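Local coordinates for protein histidinol-phosphatase (Listeria monocytogenes str. 4b H7858, PDB 3DCP) that probably hydrolyses L-histidinol phosphate to L-histidinol and inorganic phosphate in histidine biosynthesis, using a cluster of three metal ions, at residues R177-I182 with Y219-N224; M1-H6 with T115-L120; T9-H14 with A61-S66; P69-K74 with I88-E93. All coordinates share one frame; numbering follows the deposited sequence.

Contact 1. Residues R177-I182 with Y219-N224; sequences RRMGHI and YELDFN. With FE (Fe (III) ion), chain E.
Arg-178 and Glu-220 sit side by side on neighbouring parallel strands, their side chains on one face, joined by backbone bonds such as Met-179 N to Glu-220 O. CB of Arg-178 rests on Glu-220 CG at 3.7 Å. CG, held anti to the backbone N (chi1 -177°), lies 3.7 Å from Asp-222 N, and CD passes Glu-220 OE2 at 3.5 Å. A bend at chi3 (70°) turns the guanidinium: NE meets a water shared with Asp-222 OD1, while NH1 forms an edge-on salt bridge with Glu-220 OE2 at 2.8 Å. NH2 serves Asp-117 and Gly-5 O, so the many-donor arginine suits this buried place. Asp-222 OD2 takes the backbone N of His-181 on its anti lone pair (2.9 Å) and Asn-224 ND2, which also bonds to Asp-258 OD2, on the syn side (3.1 Å). His-181 NE2 binds an iron(III) at 2.3 Å, with Glu-93 and His-123 as fellow ligands. Asp-222 is thus second-shell, its carboxylate fixing the backbone that presents a metal-binding histidine.

Contact 2. Residues M1-H6 with T115-L120; sequences MKRDGH and TDDGVL. With FE (Fe (III) ion), chain F.
The strands bearing Arg-3 and Asp-117 run in broadly similar directions, 52° apart, and with axes no closer than 7.7 Å they meet through side chains and one carbonyl without any backbone hydrogen bond between them. Arg-3 extends its chain fully and brings NH2 to Asp-117 OD2 from the opposite direction; the carboxylate sits at the guanidinium edge, but the 3.4 Å separation makes this a weak hydrogen bond within a salt bridge. Asp-117 OD2 has firmer partners in Ser-36 OG and Arg-178, so the short, charged aspartate gathers donors from several strands. Gly-5 O lies 3.9 Å from Val-119 CG2 and accepts from Arg-178 NH2, the glycine having no CB toward Asp-117; the compact branched valine also places CG1 4.5 Å from His-6 CE1. With CG anti to the backbone N (chi1 -163°), the imidazole of His-6 carries NE2 to an iron(III) at 2.2 Å. Its backbone N bonds to Asp-4 OD2 at 3.1 Å, from above the carboxylate plane, forming an Asx turn just before the ligand. His-8, Glu-93 and Asp-258 complete the protein ligands of this iron, a clustering of metal-binding side chains at strand ends characteristic of the barrel-shaped PHP domain.

Contact 3. Residues T9-H14 with A61-S66; sequences TEFCPH and ASMAMS. With ZN (zinc ion), chain D.
The selenium of Met-63, a selenomethionine, approaches the Phe-11 ring obliquely, 5.3 Å from its centroid and 53° off the normal, in a Met-aromatic contact. A long, polarisable side chain suits this place: SE touches, 4.4 Å from Phe-11 CB, while the bend at chi3 (-89°) carries CE away from the ring. Nearer the backbone, Met-63 CB sits 3.5 Å from Phe-11 O, and a water on Met-63 N donates weakly to that oxygen. Pro-13 turns its rigid ring toward the other loop, CG lying 3.5 Å from Ser-62 O. His-14 presents its ring edge: CE1 is 3.0 Å from Ala-61 O, and ND1 bonds to O of Thr-60, the residue before Ala-61. The bond is consistent with leaving NE2 for zinc, bound at 2.4 Å beside His-40 and His-260. Cys-12 SG covers one face of the imidazole. The loop after strand 3-7 thus joins the linker between helices 56-59 and 68-81, Phe-11 resting on Met-75 of the latter helix and Cys-12 on strand 34-40.

Contact 4. Residues P69-K74 with I88-E93; sequences PYYFKK and IHIGFE. With FE (Fe (III) ion), chain E; FE (Fe (III) ion), chain F.
Tyr-71 and Phe-72 of helix 68-81 form an aromatic cluster with Phe-92, seating the helix on strand 87-95 within a beta-alpha-beta crossover of the PHP barrel. Helix and strand run nearly antiparallel, their axes 9.8 Å apart, a gap that large rings can fill. Tyr-71 CD2 sits over the face of Phe-72, and Phe-92 fits against both rings. Its CE1 reaches Tyr-71 CE2 at 3.5 Å, the two rings inclined by 33° and sliding past each other; its CZ meets Phe-72 CZ at 3.4 Å, where the planes stand at 81°. At another part of the Phe-72 ring, Ile-90 brings its beta-branch, CG2, to 4.0 Å from CD1. Glu-93, which follows Phe-92, bridges the two iron(III) ions, one through each carboxylate oxygen, so the strand bearing the aromatic packing also carries a bridging metal ligand. Tyr-71 swings its ring anti to the backbone N (chi1 167°); its OH takes a bond from Glu-39 N and donates to Gly-91 O at 2.7 Å, nearly along the C=O axis.

In the fold
All four contacts belong to one PHP domain, and each includes a residue that binds the metal cluster. Contact 2 closes the longest loop, contacts 3 and 4 nest inside it in that order, and contact 1 follows. Contacts 1 and 2 have centres about 10 Å apart and are tied by the Arg-178 to Asp-117 salt bridge. Contacts 2 and 4 share the mixed sheet, where strands 117-127 and 87-95 are neighbours. Contacts 3 and 4, centres about 11 Å apart, touch where Phe-11 and Met-63 pack on Tyr-71. The centres of contacts 1 and 3 are about 21 Å apart, their nearest atoms about 9 Å. His-6, His-14, Glu-93 and His-181 thus meet in one probable catalytic site.

Contact 1. Residues R177-I182 with Y219-N224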
loop_
_atom_site.group_PDB
_atom_site.type_symbol
_atom_site.label_atom_id
_atom_site.label_comp_id
_atom_site.label_asym_id
_atom_site.label_seq_id
_atom_site.Cartn_x
_atom_site.Cartn_y
_atom_site.Cartn_z
ATOM N N ARG A 177 -2.005 -10.534 -4.714
ATOM C CA ARG A 177 -3.319 -10.443 -5.337
ATOM C C ARG A 177 -4.188 -9.383 -4.656
ATOM O O ARG A 177 -5.365 -9.233 -4.973
ATOM C CB ARG A 177 -4.008 -11.807 -5.323
ATOM C CG ARG A 177 -3.389 -12.764 -6.328
ATOM C CD ARG A 177 -4.002 -14.142 -6.278
ATOM N NE ARG A 177 -3.310 -15.050 -7.190
ATOM C CZ ARG A 177 -3.521 -16.360 -7.241
ATOM N NH1 ARG A 177 -4.411 -16.917 -6.431
ATOM N NH2 ARG A 177 -2.839 -17.113 -8.092
ATOM N N ARG A 178 -3.603 -8.652 -3.712
ATOM C CA ARG A 178 -4.332 -7.578 -3.045
ATOM C C ARG A 178 -3.661 -6.249 -3.402
ATOM O O ARG A 178 -2.481 -6.041 -3.105
ATOM C CB ARG A 178 -4.350 -7.790 -1.525
ATOM C CG ARG A 178 -5.170 -6.730 -0.775
ATOM C CD ARG A 178 -5.663 -7.206 0.601
ATOM N NE ARG A 178 -4.592 -7.360 1.580
ATOM C CZ ARG A 178 -3.986 -8.513 1.864
ATOM N NH1 ARG A 178 -4.349 -9.632 1.244
ATOM N NH2 ARG A 178 -3.024 -8.548 2.776
HETATM N N MSE A 179 -4.406 -5.371 -4.071
HETATM C CA MSE A 179 -3.875 -4.071 -4.498
HETATM C C MSE A 179 -3.921 -3.034 -3.370
HETATM O O MSE A 179 -4.986 -2.741 -2.825
HETATM C CB MSE A 179 -4.658 -3.556 -5.717
HETATM C CG MSE A 179 -4.762 -4.558 -6.872
HETATM SE SE MSE A 179 -3.042 -5.072 -7.661
HETATM C CE MSE A 179 -2.781 -6.750 -6.726
ATOM N N GLY A 180 -2.758 -2.473 -3.045
ATOM C CA GLY A 180 -2.673 -1.503 -1.960
ATOM C C GLY A 180 -3.279 -0.126 -2.189
ATOM O O GLY A 180 -3.161 0.437 -3.276
ATOM N N HIS A 181 -3.932 0.402 -1.150
ATOM C CA HIS A 181 -4.529 1.747 -1.146
ATOM C C HIS A 181 -4.643 2.379 -2.532
ATOM O O HIS A 181 -3.869 3.276 -2.861
ATOM C CB HIS A 181 -3.682 2.657 -0.248
ATOM C CG HIS A 181 -2.203 2.507 -0.463
ATOM N ND1 HIS A 181 -1.614 2.641 -1.700
ATOM C CD2 HIS A 181 -1.198 2.226 0.404
ATOM C CE1 HIS A 181 -0.309 2.452 -1.591
ATOM N NE2 HIS A 181 -0.032 2.199 -0.324
ATOM N N ILE A 182 -5.633 1.964 -3.322
ATOM C CA ILE A 182 -5.754 2.457 -4.694
ATOM C C ILE A 182 -6.184 3.896 -4.956
ATOM O O ILE A 182 -6.537 4.236 -6.082
ATOM C CB ILE A 182 -6.635 1.521 -5.563
ATOM C CG1 ILE A 182 -8.058 1.467 -5.022
ATOM C CG2 ILE A 182 -6.019 0.121 -5.608
ATOM C CD1 ILE A 182 -9.025 0.760 -5.958
ATOM N N TYR A 219 -8.794 -10.508 -8.120
ATOM C CA TYR A 219 -7.945 -9.905 -7.099
ATOM C C TYR A 219 -8.835 -9.334 -5.993
ATOM O O TYR A 219 -10.059 -9.440 -6.053
ATOM C CB TYR A 219 -7.100 -8.772 -7.695
ATOM C CG TYR A 219 -5.949 -9.189 -8.603
ATOM C CD1 TYR A 219 -5.514 -10.517 -8.673
ATOM C CD2 TYR A 219 -5.251 -8.231 -9.345
ATOM C CE1 TYR A 219 -4.404 -10.875 -9.460
ATOM C CE2 TYR A 219 -4.146 -8.574 -10.126
ATOM C CZ TYR A 219 -3.726 -9.895 -10.181
ATOM O OH TYR A 219 -2.630 -10.229 -10.950
ATOM N N GLU A 220 -8.216 -8.731 -4.985
ATOM C CA GLU A 220 -8.964 -8.112 -3.897
ATOM C C GLU A 220 -8.330 -6.759 -3.598
ATOM O O GLU A 220 -7.255 -6.446 -4.114
ATOM C CB GLU A 220 -8.965 -9.010 -2.651
ATOM C CG GLU A 220 -7.590 -9.443 -2.176
ATOM C CD GLU A 220 -7.639 -10.340 -0.943
ATOM O OE1 GLU A 220 -8.720 -10.899 -0.647
ATOM O OE2 GLU A 220 -6.588 -10.497 -0.281
ATOM N N LEU A 221 -8.987 -5.960 -2.770
ATOM C CA LEU A 221 -8.462 -4.644 -2.464
ATOM C C LEU A 221 -8.143 -4.402 -1.004
ATOM O O LEU A 221 -8.800 -4.916 -0.097
ATOM C CB LEU A 221 -9.429 -3.566 -2.959
ATOM C CG LEU A 221 -9.672 -3.586 -4.464
ATOM C CD1 LEU A 221 -10.788 -2.626 -4.813
ATOM C CD2 LEU A 221 -8.384 -3.223 -5.198
ATOM N N ASP A 222 -7.101 -3.607 -0.808
ATOM C CA ASP A 222 -6.629 -3.186 0.509
ATOM C C ASP A 222 -7.513 -2.008 0.949
ATOM O O ASP A 222 -7.471 -0.952 0.324
ATOM C CB ASP A 222 -5.153 -2.774 0.356
ATOM C CG ASP A 222 -4.572 -2.057 1.570
ATOM O OD1 ASP A 222 -4.763 -2.521 2.713
ATOM O OD2 ASP A 222 -3.859 -1.043 1.362
ATOM N N PHE A 223 -8.377 -2.225 1.944
ATOM C CA PHE A 223 -9.228 -1.147 2.467
ATOM C C PHE A 223 -8.380 -0.498 3.543
ATOM O O PHE A 223 -8.391 -0.899 4.710
ATOM C CB PHE A 223 -10.530 -1.691 3.065
ATOM C CG PHE A 223 -11.499 -0.617 3.491
ATOM C CD1 PHE A 223 -11.247 0.162 4.620
ATOM C CD2 PHE A 223 -12.657 -0.373 2.754
ATOM C CE1 PHE A 223 -12.134 1.171 5.011
ATOM C CE2 PHE A 223 -13.550 0.631 3.131
ATOM C CZ PHE A 223 -13.291 1.407 4.261
ATOM N N ASN A 224 -7.619 0.498 3.109
ATOM C CA ASN A 224 -6.639 1.178 3.941
ATOM C C ASN A 224 -7.170 2.410 4.684
ATOM O O ASN A 224 -7.597 3.385 4.067
ATOM C CB ASN A 224 -5.461 1.542 3.034
ATOM C CG ASN A 224 -4.195 1.836 3.795
ATOM O OD1 ASN A 224 -4.169 2.704 4.671
ATOM N ND2 ASN A 224 -3.121 1.128 3.446
HETATM FE FE FE E . 1.955 1.856 0.826
HETATM O O HOH W 1 -5.217 -5.235 3.489
HETATM O O HOH W 2 -6.907 -0.482 -2.257
HETATM O O HOH W 3 1.436 4.232 0.949
#

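Contact 2. Residues M1-H6 with T115-L120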
loop_
_atom_site.group_PDB
_atom_site.type_symbol
_atom_site.label_atom_id
_atom_site.label_comp_id
_atom_site.label_asym_id
_atom_site.label_seq_id
_atom_site.Cartn_x
_atom_site.Cartn_y
_atom_site.Cartn_z
HETATM N N MSE A 1 -15.169 -12.378 12.712
HETATM C CA MSE A 1 -13.704 -12.454 12.443
HETATM C C MSE A 1 -13.137 -11.045 12.294
HETATM O O MSE A 1 -13.790 -10.158 11.747
HETATM C CB MSE A 1 -13.444 -13.268 11.171
ATOM N N LYS A 2 -11.919 -10.845 12.780
ATOM C CA LYS A 2 -11.278 -9.540 12.708
ATOM C C LYS A 2 -9.876 -9.712 12.135
ATOM O O LYS A 2 -9.010 -10.323 12.758
ATOM C CB LYS A 2 -11.228 -8.924 14.104
ATOM C CG LYS A 2 -10.985 -7.434 14.128
ATOM C CD LYS A 2 -11.375 -6.850 15.482
ATOM C CE LYS A 2 -11.038 -5.371 15.571
ATOM N NZ LYS A 2 -11.411 -4.815 16.901
ATOM N N ARG A 3 -9.658 -9.166 10.944
ATOM C CA ARG A 3 -8.374 -9.298 10.262
ATOM C C ARG A 3 -7.757 -7.976 9.803
ATOM O O ARG A 3 -8.470 -7.078 9.348
ATOM C CB ARG A 3 -8.559 -10.213 9.042
ATOM C CG ARG A 3 -7.372 -10.286 8.109
ATOM C CD ARG A 3 -7.705 -11.079 6.850
ATOM N NE ARG A 3 -6.527 -11.224 5.998
ATOM C CZ ARG A 3 -6.553 -11.664 4.744
ATOM N NH1 ARG A 3 -7.705 -12.008 4.182
ATOM N NH2 ARG A 3 -5.426 -11.750 4.052
ATOM N N ASP A 4 -6.434 -7.873 9.914
ATOM C CA ASP A 4 -5.688 -6.698 9.441
ATOM C C ASP A 4 -4.674 -7.226 8.418
ATOM O O ASP A 4 -3.766 -7.993 8.750
ATOM C CB ASP A 4 -4.973 -5.992 10.605
ATOM C CG ASP A 4 -4.274 -4.690 10.179
ATOM O OD1 ASP A 4 -3.799 -3.951 11.070
ATOM O OD2 ASP A 4 -4.189 -4.399 8.965
ATOM N N GLY A 5 -4.843 -6.838 7.164
ATOM C CA GLY A 5 -3.946 -7.332 6.134
ATOM C C GLY A 5 -2.858 -6.370 5.705
ATOM O O GLY A 5 -2.309 -6.498 4.610
ATOM N N HIS A 6 -2.518 -5.409 6.554
ATOM C CA HIS A 6 -1.500 -4.449 6.158
ATOM C C HIS A 6 -0.829 -3.792 7.358
ATOM O O HIS A 6 -1.324 -2.801 7.892
ATOM C CB HIS A 6 -2.153 -3.400 5.244
ATOM C CG HIS A 6 -1.187 -2.593 4.440
ATOM N ND1 HIS A 6 -1.548 -1.950 3.275
ATOM C CD2 HIS A 6 0.121 -2.299 4.641
ATOM C CE1 HIS A 6 -0.506 -1.296 2.793
ATOM N NE2 HIS A 6 0.518 -1.494 3.603
ATOM N N THR A 115 6.827 -16.434 1.664
ATOM C CA THR A 115 5.739 -15.547 2.053
ATOM C C THR A 115 4.393 -16.250 2.077
ATOM O O THR A 115 4.208 -17.287 1.441
ATOM C CB THR A 115 5.654 -14.345 1.106
ATOM O OG1 THR A 115 5.197 -14.775 -0.181
ATOM C CG2 THR A 115 7.019 -13.701 0.967
ATOM N N ASP A 116 3.442 -15.646 2.781
ATOM C CA ASP A 116 2.117 -16.224 2.956
ATOM C C ASP A 116 0.965 -15.259 2.611
ATOM O O ASP A 116 -0.203 -15.647 2.616
ATOM C CB ASP A 116 2.005 -16.710 4.405
ATOM C CG ASP A 116 0.756 -17.500 4.658
ATOM O OD1 ASP A 116 0.301 -18.190 3.723
ATOM O OD2 ASP A 116 0.238 -17.446 5.795
ATOM N N ASP A 117 1.296 -14.001 2.328
ATOM C CA ASP A 117 0.302 -12.986 1.957
ATOM C C ASP A 117 1.093 -11.852 1.320
ATOM O O ASP A 117 2.321 -11.896 1.298
ATOM C CB ASP A 117 -0.456 -12.505 3.204
ATOM C CG ASP A 117 -1.648 -11.607 2.880
ATOM O OD1 ASP A 117 -2.130 -11.593 1.729
ATOM O OD2 ASP A 117 -2.121 -10.920 3.805
ATOM N N GLY A 118 0.405 -10.856 0.776
ATOM C CA GLY A 118 1.115 -9.763 0.143
ATOM C C GLY A 118 0.222 -8.661 -0.380
ATOM O O GLY A 118 -0.981 -8.840 -0.556
ATOM N N VAL A 119 0.831 -7.509 -0.628
ATOM C CA VAL A 119 0.130 -6.356 -1.166
ATOM C C VAL A 119 1.026 -5.763 -2.243
ATOM O O VAL A 119 2.246 -5.692 -2.066
ATOM C CB VAL A 119 -0.115 -5.278 -0.079
ATOM C CG1 VAL A 119 -0.821 -4.073 -0.688
ATOM C CG2 VAL A 119 -0.949 -5.860 1.064
ATOM N N LEU A 120 0.426 -5.368 -3.363
ATOM C CA LEU A 120 1.164 -4.743 -4.456
ATOM C C LEU A 120 0.724 -3.281 -4.448
ATOM O O LEU A 120 -0.458 -2.994 -4.627
ATOM C CB LEU A 120 0.787 -5.381 -5.787
ATOM C CG LEU A 120 1.835 -5.529 -6.897
ATOM C CD1 LEU A 120 1.122 -5.498 -8.256
ATOM C CD2 LEU A 120 2.883 -4.444 -6.820
HETATM FE FE FE F . 2.099 0.058 3.879
#

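Contact 3. Residues T9-H14 with A61-S66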
loop_
_atom_site.group_PDB
_atom_site.type_symbol
_atom_site.label_atom_id
_atom_site.label_comp_id
_atom_site.label_asym_id
_atom_site.label_seq_id
_atom_site.Cartn_x
_atom_site.Cartn_y
_atom_site.Cartn_z
ATOM N N THR A 9 6.793 -3.088 10.422
ATOM C CA THR A 9 7.632 -3.435 11.564
ATOM C C THR A 9 8.814 -2.504 11.788
ATOM O O THR A 9 8.951 -1.471 11.133
ATOM C CB THR A 9 8.215 -4.852 11.393
ATOM O OG1 THR A 9 9.207 -4.834 10.354
ATOM C CG2 THR A 9 7.119 -5.839 11.011
ATOM N N GLU A 10 9.686 -2.906 12.711
ATOM C CA GLU A 10 10.886 -2.145 13.028
ATOM C C GLU A 10 11.868 -2.187 11.855
ATOM O O GLU A 10 12.859 -1.454 11.836
ATOM C CB GLU A 10 11.559 -2.698 14.294
ATOM C CG GLU A 10 12.107 -4.128 14.171
ATOM C CD GLU A 10 11.075 -5.213 14.482
ATOM O OE1 GLU A 10 9.862 -4.911 14.525
ATOM O OE2 GLU A 10 11.487 -6.377 14.679
ATOM N N PHE A 11 11.590 -3.053 10.883
ATOM C CA PHE A 11 12.440 -3.184 9.703
ATOM C C PHE A 11 12.111 -2.111 8.665
ATOM O O PHE A 11 12.685 -2.094 7.578
ATOM C CB PHE A 11 12.278 -4.579 9.091
ATOM C CG PHE A 11 13.088 -5.639 9.783
ATOM C CD1 PHE A 11 14.405 -5.884 9.404
ATOM C CD2 PHE A 11 12.539 -6.388 10.818
ATOM C CE1 PHE A 11 15.162 -6.856 10.045
ATOM C CE2 PHE A 11 13.287 -7.367 11.469
ATOM C CZ PHE A 11 14.601 -7.602 11.080
ATOM N N CYS A 12 11.181 -1.223 9.007
ATOM C CA CYS A 12 10.790 -0.131 8.122
ATOM C C CYS A 12 11.565 1.118 8.524
ATOM O O CYS A 12 11.384 1.648 9.616
ATOM C CB CYS A 12 9.288 0.133 8.224
ATOM S SG CYS A 12 8.744 1.526 7.213
ATOM N N PRO A 13 12.432 1.616 7.633
ATOM C CA PRO A 13 13.243 2.806 7.910
ATOM C C PRO A 13 12.464 4.054 8.318
ATOM O O PRO A 13 12.952 4.851 9.110
ATOM C CB PRO A 13 14.019 3.004 6.608
ATOM C CG PRO A 13 14.098 1.612 6.038
ATOM C CD PRO A 13 12.703 1.104 6.281
ATOM N N HIS A 14 11.262 4.230 7.779
ATOM C CA HIS A 14 10.469 5.406 8.119
ATOM C C HIS A 14 9.368 5.123 9.132
ATOM O O HIS A 14 8.491 5.961 9.353
ATOM C CB HIS A 14 9.846 6.020 6.870
ATOM C CG HIS A 14 9.091 5.042 6.029
ATOM N ND1 HIS A 14 9.708 4.232 5.099
ATOM C CD2 HIS A 14 7.776 4.718 6.000
ATOM C CE1 HIS A 14 8.805 3.451 4.533
ATOM N NE2 HIS A 14 7.626 3.725 5.063
ATOM N N ALA A 61 12.673 4.556 1.998
ATOM C CA ALA A 61 11.599 3.723 1.456
ATOM C C ALA A 61 11.476 2.325 2.058
ATOM O O ALA A 61 10.389 1.926 2.470
ATOM C CB ALA A 61 11.729 3.624 -0.065
ATOM N N SER A 62 12.569 1.573 2.101
ATOM C CA SER A 62 12.503 0.222 2.646
ATOM C C SER A 62 13.850 -0.318 3.089
ATOM O O SER A 62 14.880 0.329 2.916
ATOM C CB SER A 62 11.918 -0.732 1.610
ATOM O OG SER A 62 12.839 -0.920 0.553
HETATM N N MSE A 63 13.827 -1.518 3.656
HETATM C CA MSE A 63 15.035 -2.173 4.131
HETATM C C MSE A 63 15.927 -2.608 2.974
HETATM O O MSE A 63 15.518 -2.584 1.815
HETATM C CB MSE A 63 14.667 -3.395 4.970
HETATM C CG MSE A 63 13.647 -4.291 4.301
HETATM SE SE MSE A 63 13.456 -6.018 5.153
HETATM C CE MSE A 63 14.812 -6.921 4.144
ATOM N N ALA A 64 17.148 -3.016 3.306
ATOM C CA ALA A 64 18.108 -3.472 2.312
ATOM C C ALA A 64 17.958 -4.971 2.080
ATOM O O ALA A 64 17.436 -5.689 2.930
ATOM C CB ALA A 64 19.526 -3.159 2.781
HETATM N N MSE A 65 18.418 -5.436 0.923
HETATM C CA MSE A 65 18.355 -6.853 0.583
HETATM C C MSE A 65 19.017 -7.702 1.666
HETATM O O MSE A 65 18.544 -8.791 1.995
HETATM C CB MSE A 65 19.045 -7.100 -0.762
HETATM C CG MSE A 65 18.246 -6.643 -1.976
HETATM SE SE MSE A 65 16.715 -7.782 -2.358
HETATM C CE MSE A 65 17.633 -9.198 -3.317
ATOM N N SER A 66 20.113 -7.198 2.223
ATOM C CA SER A 66 20.827 -7.924 3.262
ATOM C C SER A 66 19.995 -8.120 4.534
ATOM O O SER A 66 20.245 -9.047 5.301
ATOM C CB SER A 66 22.139 -7.208 3.600
ATOM O OG SER A 66 21.908 -5.871 4.003
HETATM ZN ZN ZN D . 5.655 2.454 5.190
HETATM O O HOH W 4 11.265 -2.280 4.543
#

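Contact 4. Residues P69-K74 with I88-E93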
loop_
_atom_site.group_PDB
_atom_site.type_symbol
_atom_site.label_atom_id
_atom_site.label_comp_id
_atom_site.label_asym_id
_atom_site.label_seq_id
_atom_site.Cartn_x
_atom_site.Cartn_y
_atom_site.Cartn_z
ATOM N N PRO A 69 17.135 -11.879 5.374
ATOM C CA PRO A 69 17.265 -13.065 6.229
ATOM C C PRO A 69 16.816 -12.799 7.661
ATOM O O PRO A 69 16.135 -13.621 8.268
ATOM C CB PRO A 69 18.753 -13.389 6.134
ATOM C CG PRO A 69 19.086 -12.959 4.731
ATOM C CD PRO A 69 18.401 -11.607 4.672
ATOM N N TYR A 70 17.183 -11.632 8.178
ATOM C CA TYR A 70 16.832 -11.224 9.535
ATOM C C TYR A 70 15.339 -10.921 9.668
ATOM O O TYR A 70 14.723 -11.241 10.688
ATOM C CB TYR A 70 17.661 -10.002 9.920
ATOM C CG TYR A 70 19.148 -10.283 9.869
ATOM C CD1 TYR A 70 19.796 -10.907 10.935
ATOM C CD2 TYR A 70 19.895 -9.978 8.729
ATOM C CE1 TYR A 70 21.153 -11.223 10.869
ATOM C CE2 TYR A 70 21.249 -10.290 8.651
ATOM C CZ TYR A 70 21.871 -10.912 9.722
ATOM O OH TYR A 70 23.212 -11.225 9.642
ATOM N N TYR A 71 14.762 -10.311 8.636
ATOM C CA TYR A 71 13.334 -9.999 8.638
ATOM C C TYR A 71 12.517 -11.274 8.783
ATOM O O TYR A 71 11.686 -11.386 9.681
ATOM C CB TYR A 71 12.935 -9.287 7.340
ATOM C CG TYR A 71 11.435 -9.192 7.107
ATOM C CD1 TYR A 71 10.621 -8.430 7.949
ATOM C CD2 TYR A 71 10.838 -9.837 6.018
ATOM C CE1 TYR A 71 9.253 -8.305 7.710
ATOM C CE2 TYR A 71 9.473 -9.721 5.770
ATOM C CZ TYR A 71 8.685 -8.950 6.617
ATOM O OH TYR A 71 7.342 -8.799 6.356
ATOM N N PHE A 72 12.754 -12.236 7.899
ATOM C CA PHE A 72 12.020 -13.491 7.954
ATOM C C PHE A 72 12.238 -14.216 9.275
ATOM O O PHE A 72 11.301 -14.749 9.859
ATOM C CB PHE A 72 12.407 -14.402 6.784
ATOM C CG PHE A 72 11.746 -14.029 5.491
ATOM C CD1 PHE A 72 10.363 -14.024 5.382
ATOM C CD2 PHE A 72 12.504 -13.673 4.387
ATOM C CE1 PHE A 72 9.742 -13.676 4.187
ATOM C CE2 PHE A 72 11.893 -13.322 3.185
ATOM C CZ PHE A 72 10.513 -13.322 3.086
ATOM N N LYS A 73 13.476 -14.233 9.755
ATOM C CA LYS A 73 13.750 -14.903 11.017
ATOM C C LYS A 73 12.888 -14.325 12.140
ATOM O O LYS A 73 12.197 -15.064 12.844
ATOM C CB LYS A 73 15.228 -14.767 11.379
ATOM C CG LYS A 73 15.601 -15.440 12.689
ATOM C CD LYS A 73 17.050 -15.167 13.066
ATOM C CE LYS A 73 17.373 -15.772 14.430
ATOM N NZ LYS A 73 18.699 -15.345 14.949
ATOM N N LYS A 74 12.928 -13.003 12.297
ATOM C CA LYS A 74 12.165 -12.327 13.345
ATOM C C LYS A 74 10.663 -12.573 13.218
ATOM O O LYS A 74 10.012 -12.968 14.183
ATOM C CB LYS A 74 12.444 -10.822 13.312
ATOM C CG LYS A 74 11.646 -9.990 14.325
ATOM C CD LYS A 74 12.074 -10.290 15.757
ATOM C CE LYS A 74 11.791 -9.121 16.695
ATOM N NZ LYS A 74 10.351 -8.850 16.877
ATOM N N ILE A 88 -0.840 -15.317 12.075
ATOM C CA ILE A 88 0.005 -14.312 11.452
ATOM C C ILE A 88 0.519 -14.738 10.088
ATOM O O ILE A 88 1.018 -15.846 9.920
ATOM C CB ILE A 88 1.201 -13.972 12.361
ATOM C CG1 ILE A 88 0.682 -13.395 13.683
ATOM C CG2 ILE A 88 2.141 -13.002 11.660
ATOM C CD1 ILE A 88 1.754 -13.161 14.719
ATOM N N HIS A 89 0.376 -13.851 9.112
ATOM C CA HIS A 89 0.865 -14.108 7.765
ATOM C C HIS A 89 2.108 -13.249 7.579
ATOM O O HIS A 89 2.205 -12.162 8.149
ATOM C CB HIS A 89 -0.185 -13.722 6.720
ATOM C CG HIS A 89 -1.468 -14.480 6.840
ATOM N ND1 HIS A 89 -1.544 -15.846 6.670
ATOM C CD2 HIS A 89 -2.727 -14.066 7.120
ATOM C CE1 HIS A 89 -2.794 -16.240 6.841
ATOM N NE2 HIS A 89 -3.532 -15.179 7.116
ATOM N N ILE A 90 3.054 -13.732 6.788
ATOM C CA ILE A 90 4.284 -12.994 6.545
ATOM C C ILE A 90 4.468 -12.746 5.050
ATOM O O ILE A 90 4.396 -13.673 4.250
ATOM C CB ILE A 90 5.499 -13.769 7.087
ATOM C CG1 ILE A 90 5.312 -14.025 8.587
ATOM C CG2 ILE A 90 6.786 -13.003 6.796
ATOM C CD1 ILE A 90 6.468 -14.753 9.246
ATOM N N GLY A 91 4.698 -11.491 4.677
ATOM C CA GLY A 91 4.890 -11.162 3.274
ATOM C C GLY A 91 5.484 -9.783 3.079
ATOM O O GLY A 91 6.175 -9.264 3.960
ATOM N N PHE A 92 5.212 -9.182 1.927
ATOM C CA PHE A 92 5.743 -7.863 1.629
ATOM C C PHE A 92 4.721 -6.944 1.001
ATOM O O PHE A 92 3.785 -7.389 0.333
ATOM C CB PHE A 92 6.887 -7.945 0.606
ATOM C CG PHE A 92 8.076 -8.732 1.065
ATOM C CD1 PHE A 92 8.964 -8.195 1.990
ATOM C CD2 PHE A 92 8.315 -10.010 0.557
ATOM C CE1 PHE A 92 10.081 -8.913 2.409
ATOM C CE2 PHE A 92 9.431 -10.742 0.965
ATOM C CZ PHE A 92 10.317 -10.191 1.893
ATOM N N GLU A 93 4.913 -5.648 1.223
ATOM C CA GLU A 93 4.117 -4.671 0.508
ATOM C C GLU A 93 5.073 -4.450 -0.662
ATOM O O GLU A 93 6.111 -3.807 -0.513
ATOM C CB GLU A 93 3.950 -3.368 1.273
ATOM C CG GLU A 93 3.401 -2.278 0.367
ATOM C CD GLU A 93 2.857 -1.085 1.121
ATOM O OE1 GLU A 93 3.358 -0.804 2.220
ATOM O OE2 GLU A 93 1.949 -0.423 0.603
HETATM FE FE FE E . 1.955 1.856 0.826
HETATM FE FE FE F . 2.099 0.058 3.879
HETATM O O HOH W 3 1.436 4.232 0.949
#